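Major capsid protein (Faustovirus, PDB 5J7O) builds the capsid of a large double-stranded DNA virus, probably as trimers whose chains each carry a double jelly-roll. Local coordinates at residues 22-25 against 26-30; 326-329 against 330-333; 451-454 against 455-458. One frame throughout, in Å; residues are numbered along the deposited sequence.

Contact 1 (22-25 against 26-30); sequences NDLL and NDRIK
L25 carries CG trans to its backbone N (chi1 -178°), while I29 sets CG1 opposite its carbonyl carbon (chi1 -65°), which, with chi2 extended, lets CD1 reach back toward L25. On adjacent turns of the helix, I29 CD1 then comes within 4.1 Å of L25 CG, an apolar contact between branches that lie at a slant to each other. The backbone supplies the same four-residue spacing: N26, D27, R28 and I29 donate their N-H groups to the carbonyls of N22, D23, L24 and L25. Of these bonds, I29 N to L25 O is 2.9 Å long with an N-H...O angle of 157°, whereas D27 N reaches D23 O at a longer 3.3 Å. On another side, L24 CD1 touches R28 CG at 4.1 Å, so the leucine meets the aliphatic base of the arginine. The far end of R28 turns away and is held mainly by D50 O. D23 and D27, like charges on the exposed side, keep OD1 of the first 6.2 Å from OD2 of the second. L25 and I29 both pack on I51; in a second subunit, L25 meets I405 and I29 meets I408. This is the i to i+4 pattern of an alpha-helix with one face set into a subunit interface.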
ATOM      1  N   ASN B  22     -37.997  20.987 -14.309  1.00 51.03           N
ATOM      2  CA  ASN B  22     -39.188  20.168 -14.119  1.00 49.66           C
ATOM      3  C   ASN B  22     -40.437  20.816 -14.700  1.00 49.34           C
ATOM      4  O   ASN B  22     -41.351  20.105 -15.131  1.00 47.59           O
ATOM      5  CB  ASN B  22     -39.391  19.866 -12.634  1.00 47.29           C
ATOM      6  CG  ASN B  22     -40.392  18.752 -12.403  1.00 43.81           C
ATOM      7  OD1 ASN B  22     -40.184  17.618 -12.833  1.00 41.32           O
ATOM      8  ND2 ASN B  22     -41.481  19.067 -11.712  1.00 43.88           N
ATOM      9  N   ASP B  23     -40.505  22.149 -14.718  1.00 51.30           N
ATOM     10  CA  ASP B  23     -41.624  22.807 -15.385  1.00 52.38           C
ATOM     11  C   ASP B  23     -41.564  22.603 -16.891  1.00 52.59           C
ATOM     12  O   ASP B  23     -42.609  22.513 -17.546  1.00 56.16           O
ATOM     13  CB  ASP B  23     -41.646  24.297 -15.047  1.00 55.48           C
ATOM     14  CG  ASP B  23     -42.058  24.564 -13.612  1.00 59.90           C
ATOM     15  OD1 ASP B  23     -43.254  24.388 -13.296  1.00 60.99           O
ATOM     16  OD2 ASP B  23     -41.190  24.953 -12.804  1.00 63.25           O
ATOM     17  N   LEU B  24     -40.357  22.520 -17.456  1.00 49.33           N
ATOM     18  CA  LEU B  24     -40.220  22.216 -18.875  1.00 50.42           C
ATOM     19  C   LEU B  24     -40.606  20.771 -19.169  1.00 49.36           C
ATOM     20  O   LEU B  24     -41.323  20.497 -20.138  1.00 50.82           O
ATOM     21  CB  LEU B  24     -38.789  22.496 -19.334  1.00 51.68           C
ATOM     22  CG  LEU B  24     -38.382  21.986 -20.719  1.00 40.45           C
ATOM     23  CD1 LEU B  24     -39.255  22.601 -21.802  1.00 41.28           C
ATOM     24  CD2 LEU B  24     -36.910  22.275 -20.979  1.00 40.66           C
ATOM     25  N   LEU B  25     -40.137  19.833 -18.341  1.00 47.68           N
ATOM     26  CA  LEU B  25     -40.424  18.422 -18.576  1.00 46.32           C
ATOM     27  C   LEU B  25     -41.916  18.131 -18.466  1.00 47.02           C
ATOM     28  O   LEU B  25     -42.467  17.361 -19.263  1.00 47.95           O
ATOM     29  CB  LEU B  25     -39.636  17.554 -17.595  1.00 45.22           C
ATOM     30  CG  LEU B  25     -39.801  16.041 -17.742  1.00 45.07           C
ATOM     31  CD1 LEU B  25     -39.323  15.581 -19.111  1.00 44.21           C
ATOM     32  CD2 LEU B  25     -39.055  15.316 -16.634  1.00 44.42           C
ATOM     33  N   ASN B  26     -42.588  18.736 -17.482  1.00 48.02           N
ATOM     34  CA  ASN B  26     -44.032  18.559 -17.358  1.00 51.33           C
ATOM     35  C   ASN B  26     -44.756  19.069 -18.596  1.00 54.74           C
ATOM     36  O   ASN B  26     -45.715  18.445 -19.066  1.00 55.96           O
ATOM     37  CB  ASN B  26     -44.548  19.271 -16.106  1.00 52.46           C
ATOM     38  CG  ASN B  26     -44.204  18.532 -14.830  1.00 53.45           C
ATOM     39  OD1 ASN B  26     -44.044  17.311 -14.830  1.00 54.22           O
ATOM     40  ND2 ASN B  26     -44.094  19.268 -13.731  1.00 53.40           N
ATOM     41  N   ASP B  27     -44.309  20.204 -19.141  1.00 57.36           N
ATOM     42  CA  ASP B  27     -44.919  20.728 -20.360  1.00 60.55           C
ATOM     43  C   ASP B  27     -44.701  19.783 -21.533  1.00 57.83           C
ATOM     44  O   ASP B  27     -45.588  19.617 -22.378  1.00 58.95           O
ATOM     45  CB  ASP B  27     -44.359  22.113 -20.677  1.00 67.11           C
ATOM     46  CG  ASP B  27     -44.861  23.177 -19.722  1.00 75.02           C
ATOM     47  OD1 ASP B  27     -45.996  23.038 -19.220  1.00 80.16           O
ATOM     48  OD2 ASP B  27     -44.122  24.154 -19.477  1.00 75.01           O
ATOM     49  N   ARG B  28     -43.524  19.156 -21.604  1.00 52.98           N
ATOM     50  CA  ARG B  28     -43.264  18.208 -22.681  1.00 51.66           C
ATOM     51  C   ARG B  28     -44.138  16.967 -22.547  1.00 51.16           C
ATOM     52  O   ARG B  28     -44.642  16.446 -23.548  1.00 51.59           O
ATOM     53  CB  ARG B  28     -41.783  17.828 -22.703  1.00 50.77           C
ATOM     54  CG  ARG B  28     -40.855  19.002 -22.959  1.00 49.59           C
ATOM     55  CD  ARG B  28     -39.522  18.553 -23.541  1.00 49.14           C
ATOM     56  NE  ARG B  28     -39.701  17.570 -24.606  1.00 49.73           N
ATOM     57  CZ  ARG B  28     -39.242  16.324 -24.554  1.00 49.67           C
ATOM     58  NH1 ARG B  28     -38.561  15.912 -23.494  1.00 46.99           N
ATOM     59  NH2 ARG B  28     -39.453  15.493 -25.565  1.00 50.32           N
ATOM     60  N   ILE B  29     -44.336  16.486 -21.319  1.00 51.10           N
ATOM     61  CA  ILE B  29     -45.178  15.313 -21.105  1.00 51.44           C
ATOM     62  C   ILE B  29     -46.634  15.637 -21.414  1.00 53.02           C
ATOM     63  O   ILE B  29     -47.309  14.902 -22.144  1.00 54.09           O
ATOM     64  CB  ILE B  29     -45.011  14.787 -19.669  1.00 50.28           C
ATOM     65  CG1 ILE B  29     -43.588  14.269 -19.451  1.00 40.73           C
ATOM     66  CG2 ILE B  29     -46.037  13.703 -19.373  1.00 41.98           C
ATOM     67  CD1 ILE B  29     -43.295  13.887 -18.017  1.00 48.80           C
ATOM     68  N   LYS B  30     -47.139  16.743 -20.858  1.00 56.09           N
ATOM     69  CA  LYS B  30     -48.523  17.137 -21.107  1.00 60.23           C
ATOM     70  C   LYS B  30     -48.778  17.350 -22.593  1.00 59.80           C
ATOM     71  O   LYS B  30     -49.850  17.003 -23.104  1.00 58.56           O
ATOM     72  CB  LYS B  30     -48.855  18.404 -20.317  1.00 63.92           C
ATOM     73  CG  LYS B  30     -50.183  19.040 -20.691  1.00 69.41           C
ATOM     74  CD  LYS B  30     -50.538  20.171 -19.744  1.00 73.64           C
ATOM     75  CE  LYS B  30     -50.670  19.662 -18.318  1.00 75.81           C
ATOM     76  NZ  LYS B  30     -51.103  20.734 -17.381  1.00 79.28           N
TER

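Contact 2 (326-329 against 330-333); sequences IEQQ and SNIL
The carboxylate of E327 and the amide of N331 are turned 68° against each other, and one hydrogen bond spans the twist. N331 ND2 donates to E327 OE2 at 2.8 Å; the oxygen lies in the plane of the donor amide, yet the nitrogen stands 69° out of the carboxylate plane, so the bond is well aimed only from the asparagine side. A bend at chi2 (63°) shapes the glutamate chain, whose CG rests 3.6 Å from N331 CB. The same OE2 takes a weak bond from Q328 N at 3.1 Å. I332 CD1 also approaches E327 CG at 4.1 Å. Q329 and L333 are arranged differently: they run side by side in one direction, with Q329 NE2 at 3.9 Å from L333 CD2, while that NE2 is bonded to D384 O and Q387 OE1. The backbone bonds are consistent with that closeness. Q329 O accepts from I332 N at 2.9 Å, well above its carbonyl plane, and from L333 N at 3.0 Å, almost in line with the C=O bond. The I332 bond and that from N331 N to Q328 O (3.3 Å), both i+3, mark a short 3-10 turn, extended at its end by the i+4 bond of L333, connecting strands 320-326 and 333-336.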
ATOM      1  N   ILE B 326      15.676 -12.572 -26.738  1.00 42.31           N
ATOM      2  CA  ILE B 326      15.817 -13.005 -25.353  1.00 42.30           C
ATOM      3  C   ILE B 326      17.163 -12.532 -24.822  1.00 41.85           C
ATOM      4  O   ILE B 326      18.193 -12.686 -25.490  1.00 42.35           O
ATOM      5  CB  ILE B 326      15.673 -14.531 -25.226  1.00 43.38           C
ATOM      6  CG1 ILE B 326      14.301 -14.971 -25.737  1.00 42.30           C
ATOM      7  CG2 ILE B 326      15.860 -14.969 -23.783  1.00 43.59           C
ATOM      8  CD1 ILE B 326      13.142 -14.345 -24.989  1.00 40.97           C
ATOM      9  N   GLU B 327      17.149 -11.957 -23.622  1.00 41.02           N
ATOM     10  CA  GLU B 327      18.347 -11.438 -22.983  1.00 40.49           C
ATOM     11  C   GLU B 327      19.308 -12.575 -22.628  1.00 42.61           C
ATOM     12  O   GLU B 327      18.916 -13.738 -22.490  1.00 43.40           O
ATOM     13  CB  GLU B 327      17.962 -10.646 -21.730  1.00 39.81           C
ATOM     14  CG  GLU B 327      19.113  -9.975 -20.996  1.00 41.14           C
ATOM     15  CD  GLU B 327      19.815  -8.930 -21.835  1.00 43.71           C
ATOM     16  OE1 GLU B 327      19.191  -7.891 -22.139  1.00 44.77           O
ATOM     17  OE2 GLU B 327      20.991  -9.147 -22.195  1.00 44.93           O
ATOM     18  N   GLN B 328      20.586 -12.224 -22.499  1.00 43.92           N
ATOM     19  CA  GLN B 328      21.579 -13.172 -22.011  1.00 44.63           C
ATOM     20  C   GLN B 328      21.253 -13.588 -20.582  1.00 42.06           C
ATOM     21  O   GLN B 328      20.632 -12.842 -19.819  1.00 39.85           O
ATOM     22  CB  GLN B 328      22.978 -12.556 -22.070  1.00 47.03           C
ATOM     23  CG  GLN B 328      23.285 -11.811 -23.359  1.00 49.61           C
ATOM     24  CD  GLN B 328      24.665 -11.182 -23.352  1.00 51.12           C
ATOM     25  OE1 GLN B 328      25.646 -11.815 -22.964  1.00 53.58           O
ATOM     26  NE2 GLN B 328      24.745  -9.926 -23.778  1.00 50.10           N
ATOM     27  N   GLN B 329      21.682 -14.800 -20.216  1.00 40.62           N
ATOM     28  CA  GLN B 329      21.390 -15.311 -18.880  1.00 37.74           C
ATOM     29  C   GLN B 329      22.062 -14.467 -17.804  1.00 34.61           C
ATOM     30  O   GLN B 329      21.499 -14.263 -16.723  1.00 34.32           O
ATOM     31  CB  GLN B 329      21.833 -16.769 -18.760  1.00 37.26           C
ATOM     32  CG  GLN B 329      21.431 -17.422 -17.443  1.00 36.86           C
ATOM     33  CD  GLN B 329      22.300 -18.610 -17.081  1.00 36.35           C
ATOM     34  OE1 GLN B 329      23.477 -18.666 -17.438  1.00 37.32           O
ATOM     35  NE2 GLN B 329      21.723 -19.569 -16.366  1.00 34.59           N
ATOM     36  N   SER B 330      23.265 -13.963 -18.087  1.00 34.70           N
ATOM     37  CA  SER B 330      24.037 -13.219 -17.098  1.00 34.92           C
ATOM     38  C   SER B 330      23.402 -11.888 -16.714  1.00 36.71           C
ATOM     39  O   SER B 330      23.857 -11.266 -15.748  1.00 37.90           O
ATOM     40  CB  SER B 330      25.457 -12.989 -17.618  1.00 34.12           C
ATOM     41  OG  SER B 330      25.447 -12.602 -18.981  1.00 35.94           O
ATOM     42  N   ASN B 331      22.378 -11.435 -17.434  1.00 36.41           N
ATOM     43  CA  ASN B 331      21.645 -10.228 -17.073  1.00 36.84           C
ATOM     44  C   ASN B 331      20.322 -10.525 -16.384  1.00 36.47           C
ATOM     45  O   ASN B 331      19.618  -9.589 -15.992  1.00 34.44           O
ATOM     46  CB  ASN B 331      21.395  -9.366 -18.316  1.00 37.43           C
ATOM     47  CG  ASN B 331      22.656  -8.709 -18.834  1.00 38.40           C
ATOM     48  OD1 ASN B 331      23.568  -8.399 -18.068  1.00 37.54           O
ATOM     49  ND2 ASN B 331      22.713  -8.486 -20.142  1.00 39.84           N
ATOM     50  N   ILE B 332      19.968 -11.798 -16.223  1.00 36.42           N
ATOM     51  CA  ILE B 332      18.703 -12.196 -15.626  1.00 34.70           C
ATOM     52  C   ILE B 332      18.908 -12.898 -14.289  1.00 35.20           C
ATOM     53  O   ILE B 332      18.177 -12.638 -13.330  1.00 36.34           O
ATOM     54  CB  ILE B 332      17.904 -13.089 -16.601  1.00 32.67           C
ATOM     55  CG1 ILE B 332      17.622 -12.339 -17.904  1.00 32.72           C
ATOM     56  CG2 ILE B 332      16.611 -13.570 -15.958  1.00 32.40           C
ATOM     57  CD1 ILE B 332      16.853 -11.052 -17.711  1.00 31.50           C
ATOM     58  N   LEU B 333      19.899 -13.780 -14.206  1.00 34.22           N
ATOM     59  CA  LEU B 333      20.156 -14.595 -13.026  1.00 34.65           C
ATOM     60  C   LEU B 333      21.509 -14.209 -12.449  1.00 36.74           C
ATOM     61  O   LEU B 333      22.486 -14.066 -13.193  1.00 39.05           O
ATOM     62  CB  LEU B 333      20.127 -16.080 -13.388  1.00 35.18           C
ATOM     63  CG  LEU B 333      20.207 -17.111 -12.267  1.00 35.55           C
ATOM     64  CD1 LEU B 333      18.924 -17.118 -11.451  1.00 35.69           C
ATOM     65  CD2 LEU B 333      20.486 -18.480 -12.856  1.00 35.73           C
TER

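Contact 3 (451-454 against 455-458); sequences LRPA and NNIA
N455 follows A454 directly, its backbone N lying against A454 CB as the chain leaves the strand. N456 comes next and makes a hydrogen bond to the strand end, with its N donating to P453 O at 3.1 Å from 53° above the carbonyl plane. Its amide meets the proline ring obliquely, OD1 at 3.6 Å from P453 CB and ND2 at 3.7 Å from P453 CD. That ND2 is bonded to T472 O and H470 O, which is consistent with this orientation of the amide. I457 repeats the backbone pattern, its N meeting A454 O at 3.3 Å with an N-H...O angle of 158°. With chi1 at 59°, CG1 stands between the backbone N and the carbonyl carbon, 3.4 Å from A454 O, and CG2 is directed at R452. I457 CG2 sits 3.5 Å above one face of the R452 guanidinium, offset toward its rim, while I457 CD1 reaches R452 NH1 at 3.6 Å; the two side chains cross at nearly a right angle. A458 then closes the third successive i+3 bond, its N donating to N455 O at 3.2 Å, an oxygen that also accepts from N461 ND2. The chemistry is therefore divided: backbone amides hold the 3-10 turn, whereas the guanidinium of R452 is met over one face by the apolar CG2 of I457, a van der Waals contact rather than a polar bond.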
ATOM      1  N   LEU B 451      17.010   9.626 -17.770  1.00 36.24           N
ATOM      2  CA  LEU B 451      18.459   9.737 -17.949  1.00 36.79           C
ATOM      3  C   LEU B 451      19.089   8.696 -17.028  1.00 35.85           C
ATOM      4  O   LEU B 451      19.408   8.984 -15.872  1.00 36.45           O
ATOM      5  CB  LEU B 451      18.952  11.151 -17.645  1.00 38.02           C
ATOM      6  CG  LEU B 451      20.415  11.473 -17.961  1.00 37.37           C
ATOM      7  CD1 LEU B 451      20.719  11.242 -19.433  1.00 36.97           C
ATOM      8  CD2 LEU B 451      20.750  12.902 -17.565  1.00 37.43           C
ATOM      9  N   ARG B 452      19.260   7.482 -17.547  1.00 34.53           N
ATOM     10  CA  ARG B 452      19.661   6.346 -16.730  1.00 34.94           C
ATOM     11  C   ARG B 452      21.179   6.233 -16.691  1.00 36.74           C
ATOM     12  O   ARG B 452      21.810   6.161 -17.755  1.00 36.46           O
ATOM     13  CB  ARG B 452      19.061   5.062 -17.279  1.00 32.80           C
ATOM     14  CG  ARG B 452      19.607   3.799 -16.641  1.00 31.88           C
ATOM     15  CD  ARG B 452      19.760   2.698 -17.674  1.00 30.92           C
ATOM     16  NE  ARG B 452      18.643   1.761 -17.672  1.00 30.02           N
ATOM     17  CZ  ARG B 452      18.457   0.827 -18.598  1.00 29.37           C
ATOM     18  NH1 ARG B 452      19.309   0.717 -19.609  1.00 27.92           N
ATOM     19  NH2 ARG B 452      17.418   0.009 -18.518  1.00 30.86           N
ATOM     20  N   PRO B 453      21.800   6.211 -15.511  1.00 36.90           N
ATOM     21  CA  PRO B 453      23.257   6.047 -15.449  1.00 36.38           C
ATOM     22  C   PRO B 453      23.684   4.719 -16.055  1.00 36.34           C
ATOM     23  O   PRO B 453      23.051   3.683 -15.837  1.00 34.98           O
ATOM     24  CB  PRO B 453      23.559   6.103 -13.946  1.00 37.47           C
ATOM     25  CG  PRO B 453      22.370   6.775 -13.334  1.00 37.32           C
ATOM     26  CD  PRO B 453      21.202   6.368 -14.176  1.00 36.67           C
ATOM     27  N   ALA B 454      24.775   4.762 -16.825  1.00 37.92           N
ATOM     28  CA  ALA B 454      25.257   3.560 -17.499  1.00 38.41           C
ATOM     29  C   ALA B 454      25.623   2.462 -16.510  1.00 40.02           C
ATOM     30  O   ALA B 454      25.524   1.274 -16.837  1.00 42.13           O
ATOM     31  CB  ALA B 454      26.459   3.899 -18.381  1.00 38.71           C
ATOM     32  N   ASN B 455      26.036   2.836 -15.295  1.00 38.73           N
ATOM     33  CA  ASN B 455      26.448   1.845 -14.308  1.00 40.51           C
ATOM     34  C   ASN B 455      25.285   0.997 -13.810  1.00 39.53           C
ATOM     35  O   ASN B 455      25.517  -0.081 -13.252  1.00 39.72           O
ATOM     36  CB  ASN B 455      27.135   2.536 -13.129  1.00 40.28           C
ATOM     37  CG  ASN B 455      27.751   1.551 -12.156  1.00 39.43           C
ATOM     38  OD1 ASN B 455      27.229   1.331 -11.062  1.00 37.88           O
ATOM     39  ND2 ASN B 455      28.862   0.942 -12.555  1.00 39.36           N
ATOM     40  N   ASN B 456      24.043   1.449 -14.001  1.00 38.77           N
ATOM     41  CA  ASN B 456      22.894   0.672 -13.554  1.00 37.51           C
ATOM     42  C   ASN B 456      22.758  -0.652 -14.297  1.00 36.70           C
ATOM     43  O   ASN B 456      22.127  -1.577 -13.774  1.00 34.93           O
ATOM     44  CB  ASN B 456      21.614   1.493 -13.710  1.00 36.79           C
ATOM     45  CG  ASN B 456      21.568   2.681 -12.769  1.00 35.96           C
ATOM     46  OD1 ASN B 456      22.596   3.119 -12.253  1.00 34.95           O
ATOM     47  ND2 ASN B 456      20.371   3.210 -12.541  1.00 35.44           N
ATOM     48  N   ILE B 457      23.336  -0.765 -15.492  1.00 38.02           N
ATOM     49  CA  ILE B 457      23.311  -1.995 -16.271  1.00 38.19           C
ATOM     50  C   ILE B 457      24.706  -2.575 -16.469  1.00 39.42           C
ATOM     51  O   ILE B 457      24.885  -3.491 -17.271  1.00 41.24           O
ATOM     52  CB  ILE B 457      22.613  -1.782 -17.629  1.00 38.48           C
ATOM     53  CG1 ILE B 457      23.336  -0.704 -18.437  1.00 41.83           C
ATOM     54  CG2 ILE B 457      21.152  -1.411 -17.423  1.00 36.65           C
ATOM     55  CD1 ILE B 457      22.678  -0.396 -19.766  1.00 42.71           C
ATOM     56  N   ALA B 458      25.700  -2.064 -15.747  1.00 38.61           N
ATOM     57  CA  ALA B 458      27.067  -2.540 -15.891  1.00 38.61           C
ATOM     58  C   ALA B 458      27.289  -3.795 -15.055  1.00 39.35           C
ATOM     59  O   ALA B 458      26.834  -3.885 -13.911  1.00 38.96           O
ATOM     60  CB  ALA B 458      28.059  -1.452 -15.477  1.00 39.27           C
TER

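Following the chain from the N terminus, contact 1 comes first, spanning successive turns of helix 22-38; its centre lies about 57 Å from the centre of the chain, where the helix meets a neighbouring subunit. Contact 2 turns the chain between strands 320-326 and 333-336, and contact 3 turns it as it leaves strand 444-453 on the way to helix 464-467. Contact 1 closes no loop, while contacts 2 and 3 each close a short turn; the three are in series and none nests or crosses. Contacts 2 and 3 approach to about 5 Å between nearest atoms without touching, although they adjoin different antiparallel sheets. Contact 1 stays about 55 Å from contact 3 and about 60 Å from contact 2, again between nearest atoms.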